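Local coordinates for protein putative thioesterase (Escherichia coli, PDB 5UGZ) that releases intermediates from the colibactin NRPS/PKS assembly line, acting as a type II thioesterase that probably hydrolyses their thioester links, at residues A[92-97]-A[106-111]; A[159-162]-A[166-169]; A[40-45]-A[236-241]; A[119-124]-A[254-259]. One frame throughout, in Å; residues are numbered along the deposited sequence.

Interaction 1 of 4, residues A[92-97]-A[106-111]; sequences YAIFGH and ELVHYI
Ile94 reaches from strand 92-97 to Val108 and Ile111 on helix 106-111. Its CB points at the helix. The CG2 branch comes off anti to the backbone N and makes no close approach across the gap, whereas CG1 lies beside that N (chi1 -44°) and CD1 extends the chain straight outward. That methyl does the touching: it is 4.0 Å from Val108 CB and 4.2 Å from Ile111 CD1. Within the strand, the edge of the Tyr92 ring meets the same methyl, with CE1 4.0 Å from Ile94 CD1. Tyr92 and Ile111 run alongside each other, pointing opposite ways, bringing Tyr92 OH within 3.4 Å of Ile111 CG2, a van der Waals contact. The hydroxyl's polar partner is the carbonyl of Asp117.

The short segments run nearly antiparallel, at 151° with axes 10.2 Å apart, as the strand and helix of a beta-alpha-beta unit do. The turn from strand 91-97 into helix 99-113 fits the nucleophile-elbow pattern, consistent with an alpha/beta-hydrolase fold. No hydrogen bond crosses, and all four touching residues are buried, which implies that cohesion here rests on the fit of branched aliphatic groups and a tyrosine ring rather than on directional bonds.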
# COMPACT_ATOMS: atom_id res chain seq x y z
N TYR A 92 8.25 1.67 -14.49
CA TYR A 92 8.06 1.65 -13.05
C TYR A 92 6.80 0.87 -12.71
O TYR A 92 5.91 0.69 -13.54
CB TYR A 92 8.01 3.08 -12.48
CG TYR A 92 6.75 3.84 -12.83
CD1 TYR A 92 5.66 3.83 -11.97
CD2 TYR A 92 6.65 4.57 -14.01
CE1 TYR A 92 4.53 4.51 -12.27
CE2 TYR A 92 5.49 5.25 -14.33
CZ TYR A 92 4.43 5.21 -13.45
OH TYR A 92 3.26 5.89 -13.72
N ALA A 93 6.76 0.39 -11.47
CA ALA A 93 5.59 -0.26 -10.89
C ALA A 93 5.33 0.38 -9.54
O ALA A 93 6.14 1.14 -9.03
CB ALA A 93 5.81 -1.77 -10.72
N ILE A 94 4.17 0.07 -8.95
CA ILE A 94 3.79 0.58 -7.64
C ILE A 94 3.20 -0.56 -6.82
O ILE A 94 2.30 -1.25 -7.28
CB ILE A 94 2.79 1.74 -7.73
CG1 ILE A 94 3.24 2.70 -8.84
CG2 ILE A 94 2.64 2.41 -6.35
CD1 ILE A 94 2.39 3.93 -9.00
N PHE A 95 3.73 -0.74 -5.61
CA PHE A 95 3.22 -1.70 -4.65
C PHE A 95 2.78 -0.94 -3.41
O PHE A 95 3.48 -0.03 -2.96
CB PHE A 95 4.30 -2.75 -4.28
CG PHE A 95 3.86 -3.75 -3.24
CD1 PHE A 95 3.82 -3.40 -1.89
CD2 PHE A 95 3.47 -5.03 -3.60
CE1 PHE A 95 3.41 -4.30 -0.92
CE2 PHE A 95 3.05 -5.95 -2.63
CZ PHE A 95 3.02 -5.58 -1.29
N GLY A 96 1.62 -1.29 -2.87
CA GLY A 96 1.17 -0.73 -1.61
C GLY A 96 0.39 -1.78 -0.85
O GLY A 96 -0.29 -2.61 -1.46
N HIS A 97 0.50 -1.76 0.47
CA HIS A 97 -0.25 -2.67 1.34
C HIS A 97 -1.29 -1.88 2.12
O HIS A 97 -0.98 -0.84 2.71
CB HIS A 97 0.67 -3.43 2.32
CG HIS A 97 -0.02 -4.52 3.09
ND1 HIS A 97 -0.21 -5.79 2.58
CD2 HIS A 97 -0.59 -4.53 4.31
CE1 HIS A 97 -0.85 -6.53 3.46
NE2 HIS A 97 -1.09 -5.79 4.53
N GLU A 106 -4.66 5.88 -5.88
CA GLU A 106 -4.90 7.31 -6.08
C GLU A 106 -3.67 8.00 -6.66
O GLU A 106 -3.79 8.93 -7.47
CB GLU A 106 -5.32 7.93 -4.75
CG GLU A 106 -6.71 7.48 -4.25
CD GLU A 106 -7.85 7.96 -5.15
OE1 GLU A 106 -7.68 9.01 -5.77
OE2 GLU A 106 -8.90 7.29 -5.26
N LEU A 107 -2.48 7.56 -6.24
CA LEU A 107 -1.21 8.12 -6.71
C LEU A 107 -0.96 7.85 -8.19
O LEU A 107 -0.42 8.72 -8.89
CB LEU A 107 -0.07 7.56 -5.87
CG LEU A 107 1.33 7.98 -6.32
CD1 LEU A 107 1.46 9.50 -6.30
CD2 LEU A 107 2.38 7.32 -5.44
N VAL A 108 -1.27 6.65 -8.68
CA VAL A 108 -1.03 6.37 -10.09
C VAL A 108 -1.89 7.28 -10.96
O VAL A 108 -1.40 7.87 -11.93
CB VAL A 108 -1.26 4.87 -10.44
CG1 VAL A 108 -2.70 4.43 -10.21
CG2 VAL A 108 -0.87 4.60 -11.89
N HIS A 109 -3.16 7.43 -10.62
CA HIS A 109 -4.00 8.34 -11.40
C HIS A 109 -3.51 9.78 -11.29
O HIS A 109 -3.61 10.53 -12.26
CB HIS A 109 -5.45 8.20 -10.97
CG HIS A 109 -6.10 6.94 -11.46
ND1 HIS A 109 -6.59 6.81 -12.74
CD2 HIS A 109 -6.35 5.76 -10.84
CE1 HIS A 109 -7.11 5.60 -12.89
NE2 HIS A 109 -6.98 4.95 -11.75
N TYR A 110 -2.96 10.17 -10.14
CA TYR A 110 -2.41 11.52 -9.97
C TYR A 110 -1.14 11.70 -10.79
O TYR A 110 -0.90 12.78 -11.34
CB TYR A 110 -2.15 11.75 -8.47
CG TYR A 110 -1.64 13.12 -8.02
CD1 TYR A 110 -2.52 14.12 -7.60
CD2 TYR A 110 -0.27 13.38 -7.95
CE1 TYR A 110 -2.06 15.35 -7.15
CE2 TYR A 110 0.19 14.60 -7.51
CZ TYR A 110 -0.71 15.59 -7.12
OH TYR A 110 -0.24 16.80 -6.69
N ILE A 111 -0.32 10.65 -10.89
CA ILE A 111 0.83 10.66 -11.78
C ILE A 111 0.36 10.83 -13.22
O ILE A 111 0.85 11.69 -13.97
CB ILE A 111 1.66 9.37 -11.59
CG1 ILE A 111 2.40 9.39 -10.25
CG2 ILE A 111 2.60 9.11 -12.78
CD1 ILE A 111 2.88 8.03 -9.77

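Interaction 2 of 4, residues A[159-162]-A[166-169]; sequences VDVF and ELMT
Met168 lays its sulfur over one face of the Phe162 ring, a Met-aromatic contact that folds the loop residues 159-162 back against the early turns of helix 165-183. SD stands 3.8 Å from the ring centroid of Phe162 and 16° off the normal, so the approach is from above, displaced a little toward the rim. The ring's CB points away from the helix, yet with chi1 of -86° the ring still offers its face to the thioether, while the methionine chain bends at chi2 and chi3 to get there. That bend also carries the terminal methyl away to Val161, where CG1 is 3.6 Å from Met168 CE. An alanine in place of Met168 would take away both sulfur and methyl, which is likely to leave the Phe162 face without its cover on this side and open a gap beside Val161.

Helix 144-154 also packs here, with Phe162 touching Glu149 and Val152, and Met168 touching Met148. In the chain both helices come between strands 121-125 and 198-203, a placement consistent with the lid insertion of type II thioesterases. Leu167 adds a looser apolar contact from the helix, its CD2 lying 4.3 Å from Val161 CG1.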
# COMPACT_ATOMS: atom_id res chain seq x y z
N VAL A 159 0.24 -7.64 18.05
CA VAL A 159 -0.23 -7.57 19.44
C VAL A 159 0.91 -7.32 20.42
O VAL A 159 0.66 -6.96 21.57
CB VAL A 159 -0.97 -8.87 19.81
CG1 VAL A 159 0.03 -10.00 20.01
CG2 VAL A 159 -1.80 -8.68 21.06
N ASP A 160 2.15 -7.52 20.00
CA ASP A 160 3.28 -7.20 20.85
C ASP A 160 3.53 -5.70 20.93
O ASP A 160 4.64 -5.28 21.31
CB ASP A 160 4.54 -7.93 20.35
CG ASP A 160 5.06 -7.38 19.03
OD1 ASP A 160 5.84 -6.39 19.06
OD2 ASP A 160 4.71 -7.93 17.96
N VAL A 161 2.53 -4.89 20.57
CA VAL A 161 2.69 -3.44 20.63
C VAL A 161 2.40 -2.90 22.03
O VAL A 161 2.96 -1.87 22.43
CB VAL A 161 1.79 -2.77 19.57
CG1 VAL A 161 1.32 -1.41 20.09
CG2 VAL A 161 2.53 -2.62 18.25
N PHE A 162 1.52 -3.57 22.78
CA PHE A 162 1.21 -3.19 24.15
C PHE A 162 2.30 -3.59 25.13
O PHE A 162 2.23 -3.19 26.30
CB PHE A 162 -0.10 -3.83 24.60
CG PHE A 162 -1.33 -3.03 24.25
CD1 PHE A 162 -1.82 -3.04 22.96
CD2 PHE A 162 -2.00 -2.31 25.21
CE1 PHE A 162 -2.96 -2.32 22.64
CE2 PHE A 162 -3.13 -1.60 24.90
CZ PHE A 162 -3.62 -1.60 23.62
N GLU A 166 6.22 2.62 26.29
CA GLU A 166 7.00 3.68 25.65
C GLU A 166 6.68 3.74 24.17
O GLU A 166 6.22 4.75 23.65
CB GLU A 166 8.49 3.44 25.88
CG GLU A 166 9.42 4.49 25.29
CD GLU A 166 9.27 5.83 25.96
OE1 GLU A 166 8.65 5.88 27.05
OE2 GLU A 166 9.75 6.84 25.42
N LEU A 167 6.90 2.62 23.48
CA LEU A 167 6.63 2.53 22.06
C LEU A 167 5.22 3.03 21.73
O LEU A 167 5.03 3.82 20.80
CB LEU A 167 6.85 1.09 21.61
CG LEU A 167 6.63 0.77 20.15
CD1 LEU A 167 7.56 -0.35 19.79
CD2 LEU A 167 5.18 0.39 19.93
N MET A 168 4.22 2.62 22.52
CA MET A 168 2.84 2.93 22.16
C MET A 168 2.58 4.43 22.18
O MET A 168 1.90 4.96 21.30
CB MET A 168 1.88 2.21 23.10
CG MET A 168 2.10 0.73 23.19
SD MET A 168 0.46 0.07 23.41
CE MET A 168 -0.39 1.00 22.13
N THR A 169 3.08 5.12 23.20
CA THR A 169 2.87 6.57 23.30
C THR A 169 3.25 7.27 22.00
O THR A 169 2.43 7.98 21.41
CB THR A 169 3.68 7.13 24.48
OG1 THR A 169 3.48 6.31 25.64
CG2 THR A 169 3.21 8.54 24.81

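Interaction 3 of 4, residues A[40-45]-A[236-241]; sequences YKWRSV and FFVDKH
Asp239 OD1 receives two donors: Lys41 NZ, in a salt bridge at 3.2 Å, and a water that donates to it weakly. The ammonium uses the anti lone pair of OD1, the one turned away from OD2, and the lysine chain meets the aspartate roughly perpendicularly. OD2 is taken up by the hydroxyl of Tyr31, so both carboxylate oxygens have partners. Lys41 leaves its backbone with CG between the N and the carbonyl carbon (chi1 60°), runs extended through chi2 and chi3, and bends only at chi4, which turns NZ toward the acid. Met38 O is a further and stronger acceptor for that nitrogen, and the ring of Phe242 makes a cation-pi contact with the lysine.

A leucine at Lys41 would probably leave OD1 without its charged mate and Met38 O without this donor.

Next in the chain, Trp42 presents an edge. Its NE1 donates to the same water, which lies in the indole plane at 3.0 Å from NE1, and CZ2 of that edge is 4.4 Å from Val238 CG2. The 3-10 segment 40-44, in the loop after strand 24-29, is thereby joined to the short helix 237-240 that follows strand 225-230. The chemistry implies a charged, partly exposed link outside, with a water taking the indole N-H and the carbon edge of that ring against Val238 on the buried side.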
# COMPACT_ATOMS: atom_id res chain seq x y z
N TYR A 40 12.81 -2.16 3.27
CA TYR A 40 14.27 -2.21 3.12
C TYR A 40 14.75 -3.63 2.86
O TYR A 40 15.68 -3.84 2.07
CB TYR A 40 14.97 -1.65 4.36
CG TYR A 40 14.83 -0.16 4.65
CD1 TYR A 40 14.36 0.73 3.70
CD2 TYR A 40 15.19 0.34 5.89
CE1 TYR A 40 14.25 2.10 4.00
CE2 TYR A 40 15.09 1.68 6.20
CZ TYR A 40 14.62 2.56 5.26
OH TYR A 40 14.52 3.90 5.63
N LYS A 41 14.13 -4.62 3.53
CA LYS A 41 14.52 -6.02 3.42
C LYS A 41 14.22 -6.61 2.04
O LYS A 41 14.74 -7.68 1.70
CB LYS A 41 13.81 -6.85 4.49
CG LYS A 41 12.28 -6.81 4.39
CD LYS A 41 11.63 -7.61 5.49
CE LYS A 41 10.12 -7.49 5.47
NZ LYS A 41 9.65 -6.15 5.96
N TRP A 42 13.37 -5.93 1.25
CA TRP A 42 13.05 -6.41 -0.09
C TRP A 42 14.26 -6.41 -1.01
O TRP A 42 14.26 -7.12 -2.02
CB TRP A 42 11.95 -5.55 -0.71
CG TRP A 42 10.59 -5.81 -0.15
CD1 TRP A 42 10.28 -6.16 1.13
CD2 TRP A 42 9.36 -5.76 -0.87
NE1 TRP A 42 8.92 -6.32 1.25
CE2 TRP A 42 8.34 -6.07 0.03
CE3 TRP A 42 9.03 -5.48 -2.20
CZ2 TRP A 42 7.01 -6.13 -0.35
CZ3 TRP A 42 7.71 -5.52 -2.57
CH2 TRP A 42 6.72 -5.85 -1.65
N ARG A 43 15.29 -5.61 -0.70
CA ARG A 43 16.46 -5.56 -1.57
C ARG A 43 17.29 -6.84 -1.53
O ARG A 43 18.22 -6.98 -2.32
CB ARG A 43 17.32 -4.36 -1.18
CG ARG A 43 17.42 -3.34 -2.29
CD ARG A 43 18.18 -2.12 -1.81
NE ARG A 43 19.57 -2.46 -1.52
CZ ARG A 43 20.25 -2.04 -0.46
NH1 ARG A 43 19.67 -1.26 0.45
NH2 ARG A 43 21.50 -2.42 -0.29
N SER A 44 16.94 -7.80 -0.68
CA SER A 44 17.67 -9.06 -0.65
C SER A 44 17.04 -10.14 -1.53
O SER A 44 17.65 -11.20 -1.69
CB SER A 44 17.80 -9.58 0.79
OG SER A 44 16.59 -10.20 1.23
N VAL A 45 15.85 -9.90 -2.09
CA VAL A 45 15.18 -10.87 -2.95
C VAL A 45 14.73 -10.28 -4.28
O VAL A 45 14.50 -11.03 -5.25
CB VAL A 45 13.98 -11.51 -2.21
CG1 VAL A 45 14.46 -12.64 -1.32
CG2 VAL A 45 13.28 -10.49 -1.34
N PHE A 236 -0.68 -9.36 8.01
CA PHE A 236 0.73 -9.02 7.90
C PHE A 236 1.54 -10.13 7.26
O PHE A 236 2.74 -10.26 7.53
CB PHE A 236 1.28 -8.64 9.28
CG PHE A 236 0.77 -7.31 9.76
CD1 PHE A 236 1.54 -6.17 9.61
CD2 PHE A 236 -0.49 -7.20 10.31
CE1 PHE A 236 1.07 -4.97 10.03
CE2 PHE A 236 -0.97 -5.98 10.73
CZ PHE A 236 -0.19 -4.86 10.58
N PHE A 237 0.89 -10.93 6.40
CA PHE A 237 1.62 -11.81 5.50
C PHE A 237 2.64 -11.04 4.68
O PHE A 237 3.67 -11.62 4.29
CB PHE A 237 0.64 -12.54 4.56
CG PHE A 237 0.04 -11.65 3.52
CD1 PHE A 237 0.77 -11.29 2.39
CD2 PHE A 237 -1.24 -11.15 3.67
CE1 PHE A 237 0.23 -10.46 1.44
CE2 PHE A 237 -1.78 -10.33 2.71
CZ PHE A 237 -1.04 -9.98 1.60
N VAL A 238 2.40 -9.75 4.41
CA VAL A 238 3.33 -8.96 3.59
C VAL A 238 4.72 -8.90 4.24
O VAL A 238 5.73 -8.76 3.54
CB VAL A 238 2.77 -7.54 3.34
CG1 VAL A 238 2.84 -6.69 4.61
CG2 VAL A 238 3.50 -6.85 2.17
N ASP A 239 4.79 -8.99 5.56
CA ASP A 239 6.09 -9.04 6.23
C ASP A 239 6.55 -10.46 6.46
O ASP A 239 7.71 -10.78 6.22
CB ASP A 239 6.06 -8.32 7.58
CG ASP A 239 5.80 -6.84 7.47
OD1 ASP A 239 6.61 -6.11 6.87
OD2 ASP A 239 4.77 -6.39 8.03
N LYS A 240 5.64 -11.33 6.93
CA LYS A 240 6.04 -12.68 7.31
C LYS A 240 6.46 -13.50 6.10
O LYS A 240 7.39 -14.31 6.19
CB LYS A 240 4.91 -13.37 8.07
CG LYS A 240 5.33 -14.71 8.68
CD LYS A 240 4.21 -15.41 9.40
CE LYS A 240 4.72 -16.60 10.17
NZ LYS A 240 3.62 -17.52 10.58
N HIS A 241 5.78 -13.32 4.98
CA HIS A 241 6.09 -14.04 3.75
C HIS A 241 6.57 -13.09 2.67
O HIS A 241 6.30 -13.27 1.48
CB HIS A 241 4.88 -14.84 3.28
CG HIS A 241 4.31 -15.73 4.34
ND1 HIS A 241 5.08 -16.65 5.03
CD2 HIS A 241 3.06 -15.85 4.83
CE1 HIS A 241 4.32 -17.30 5.90
NE2 HIS A 241 3.09 -16.83 5.80
O HOH W 1 7.16 -6.80 3.63

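Interaction 4 of 4, residues A[119-124]-A[254-259]; sequences PCALFF and ESLEIV
Leu256 sets CG anti to its carbonyl carbon (chi1 -76°) and then extends CD1 outward (chi2 167°), delivering one methyl from helix 254-259 to Cys120 and Ala121, at the approach to strand 121-125. Across the interface, backbone torsions do the matching work. Cys120 is in a helical conformation, a local turn, and Ala121 then opens out to a fully extended one, with the result that the CB atoms of both residues face the helix.

CD1 of Leu256 meets three atoms. It is 3.8 Å from Ala121 CB, 3.5 Å from Cys120 O and 4.2 Å from Cys120 CB. The first and last are apolar contacts, and the oxygen is simply grazed by the methyl.

Helix 242-259 packs here on one face of a parallel sheet. Along the strand the side chains alternate, and Phe124, on the opposite face from Ala121, touches Ala104 and Phe105 of helix 99-113. A three-layer alpha/beta/alpha arrangement follows, as in alpha/beta hydrolases. The N of Cys120 also bonds to the carbonyl of Tyr92 on the neighbouring strand 91-97, tying this turn to the sheet.

Around the contact the helix is ending: the bonds Val259 N to Ser255 O and Glu257 N to Glu254 O are both weak. Leu256 additionally touches Arg223 in a loop, and the carboxylate of Glu257 accepts a hydrogen bond from Asn49 ND2.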
# COMPACT_ATOMS: atom_id res chain seq x y z
N PRO A 119 2.36 3.00 -15.52
CA PRO A 119 3.25 1.99 -14.94
C PRO A 119 3.23 0.69 -15.73
O PRO A 119 2.32 0.43 -16.52
CB PRO A 119 2.67 1.77 -13.53
CG PRO A 119 1.25 2.31 -13.62
CD PRO A 119 1.33 3.45 -14.56
N CYS A 120 4.27 -0.13 -15.49
CA CYS A 120 4.33 -1.51 -16.00
C CYS A 120 3.21 -2.37 -15.43
O CYS A 120 2.56 -3.14 -16.16
CB CYS A 120 5.64 -2.18 -15.59
SG CYS A 120 7.13 -1.57 -16.24
N ALA A 121 3.04 -2.31 -14.11
CA ALA A 121 2.16 -3.16 -13.33
C ALA A 121 1.94 -2.48 -11.99
O ALA A 121 2.72 -1.61 -11.58
CB ALA A 121 2.75 -4.55 -13.10
N LEU A 122 0.88 -2.90 -11.32
CA LEU A 122 0.46 -2.37 -10.04
C LEU A 122 0.13 -3.54 -9.14
O LEU A 122 -0.49 -4.50 -9.59
CB LEU A 122 -0.77 -1.44 -10.16
CG LEU A 122 -0.59 -0.10 -10.88
CD1 LEU A 122 -1.95 0.46 -11.22
CD2 LEU A 122 0.18 0.89 -10.04
N PHE A 123 0.53 -3.44 -7.87
CA PHE A 123 0.32 -4.48 -6.87
C PHE A 123 -0.46 -3.86 -5.72
O PHE A 123 -0.02 -2.88 -5.13
CB PHE A 123 1.65 -5.05 -6.37
CG PHE A 123 2.55 -5.53 -7.47
CD1 PHE A 123 2.48 -6.85 -7.90
CD2 PHE A 123 3.45 -4.67 -8.08
CE1 PHE A 123 3.31 -7.31 -8.92
CE2 PHE A 123 4.28 -5.12 -9.10
CZ PHE A 123 4.20 -6.44 -9.52
N PHE A 124 -1.64 -4.41 -5.43
CA PHE A 124 -2.45 -3.97 -4.30
C PHE A 124 -2.52 -5.13 -3.33
O PHE A 124 -3.20 -6.13 -3.60
CB PHE A 124 -3.83 -3.50 -4.73
CG PHE A 124 -3.81 -2.41 -5.77
CD1 PHE A 124 -3.35 -1.14 -5.46
CD2 PHE A 124 -4.22 -2.66 -7.07
CE1 PHE A 124 -3.32 -0.14 -6.41
CE2 PHE A 124 -4.18 -1.65 -8.03
CZ PHE A 124 -3.73 -0.39 -7.69
N GLU A 254 9.33 -9.96 -14.65
CA GLU A 254 10.03 -10.80 -15.62
C GLU A 254 9.09 -11.21 -16.76
O GLU A 254 9.50 -11.26 -17.92
CB GLU A 254 10.62 -12.02 -14.89
CG GLU A 254 10.83 -13.27 -15.72
CD GLU A 254 12.10 -13.23 -16.55
OE1 GLU A 254 12.57 -12.11 -16.83
OE2 GLU A 254 12.61 -14.31 -16.93
N SER A 255 7.82 -11.45 -16.44
CA SER A 255 6.87 -11.86 -17.47
C SER A 255 6.52 -10.72 -18.42
O SER A 255 6.19 -10.98 -19.58
CB SER A 255 5.61 -12.42 -16.81
OG SER A 255 5.89 -13.60 -16.10
N LEU A 256 6.56 -9.47 -17.94
CA LEU A 256 6.31 -8.29 -18.76
C LEU A 256 7.51 -7.91 -19.62
O LEU A 256 7.35 -7.30 -20.67
CB LEU A 256 5.91 -7.11 -17.88
CG LEU A 256 4.50 -7.14 -17.34
CD1 LEU A 256 4.32 -6.12 -16.24
CD2 LEU A 256 3.55 -6.88 -18.46
N GLU A 257 8.72 -8.25 -19.18
CA GLU A 257 9.88 -8.01 -20.02
C GLU A 257 9.94 -8.94 -21.24
O GLU A 257 10.67 -8.65 -22.20
CB GLU A 257 11.13 -8.14 -19.15
CG GLU A 257 11.05 -7.19 -17.97
CD GLU A 257 12.26 -7.23 -17.05
OE1 GLU A 257 12.81 -8.33 -16.86
OE2 GLU A 257 12.64 -6.15 -16.52
N ILE A 258 9.17 -10.03 -21.23
CA ILE A 258 9.13 -10.98 -22.34
C ILE A 258 8.04 -10.62 -23.35
O ILE A 258 8.30 -10.57 -24.55
CB ILE A 258 8.94 -12.42 -21.80
CG1 ILE A 258 9.97 -12.78 -20.71
CG2 ILE A 258 8.97 -13.44 -22.95
CD1 ILE A 258 11.38 -12.93 -21.19
N VAL A 259 6.81 -10.37 -22.89
CA VAL A 259 5.66 -10.21 -23.77
C VAL A 259 4.99 -8.85 -23.66
O VAL A 259 3.99 -8.60 -24.35
CB VAL A 259 4.62 -11.33 -23.55
CG1 VAL A 259 5.29 -12.72 -23.49
CG2 VAL A 259 3.78 -11.05 -22.30

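From the N terminus, interaction 3 opens first, at 40-45, and closes only at 236-241, enclosing a loop of 190 residues. Within it, interaction 1 closes a short loop of eight residues, mostly helix, folding helix 99-113 back along strand 91-97. Strand 121-125, the next in the sheet, then opens interaction 4, which ends on the terminal helix at 254-259. Interactions 3 and 4 therefore cross, and interaction 2, a local closure, lies within both. Residues of interactions 1 and 3 touch, with Phe95 and His97 meeting Trp42, Phe237 and Val238; interactions 1 and 4 share neighbouring strands. Interaction 2 stays apart, its centre about 30 Å from that of interaction 1.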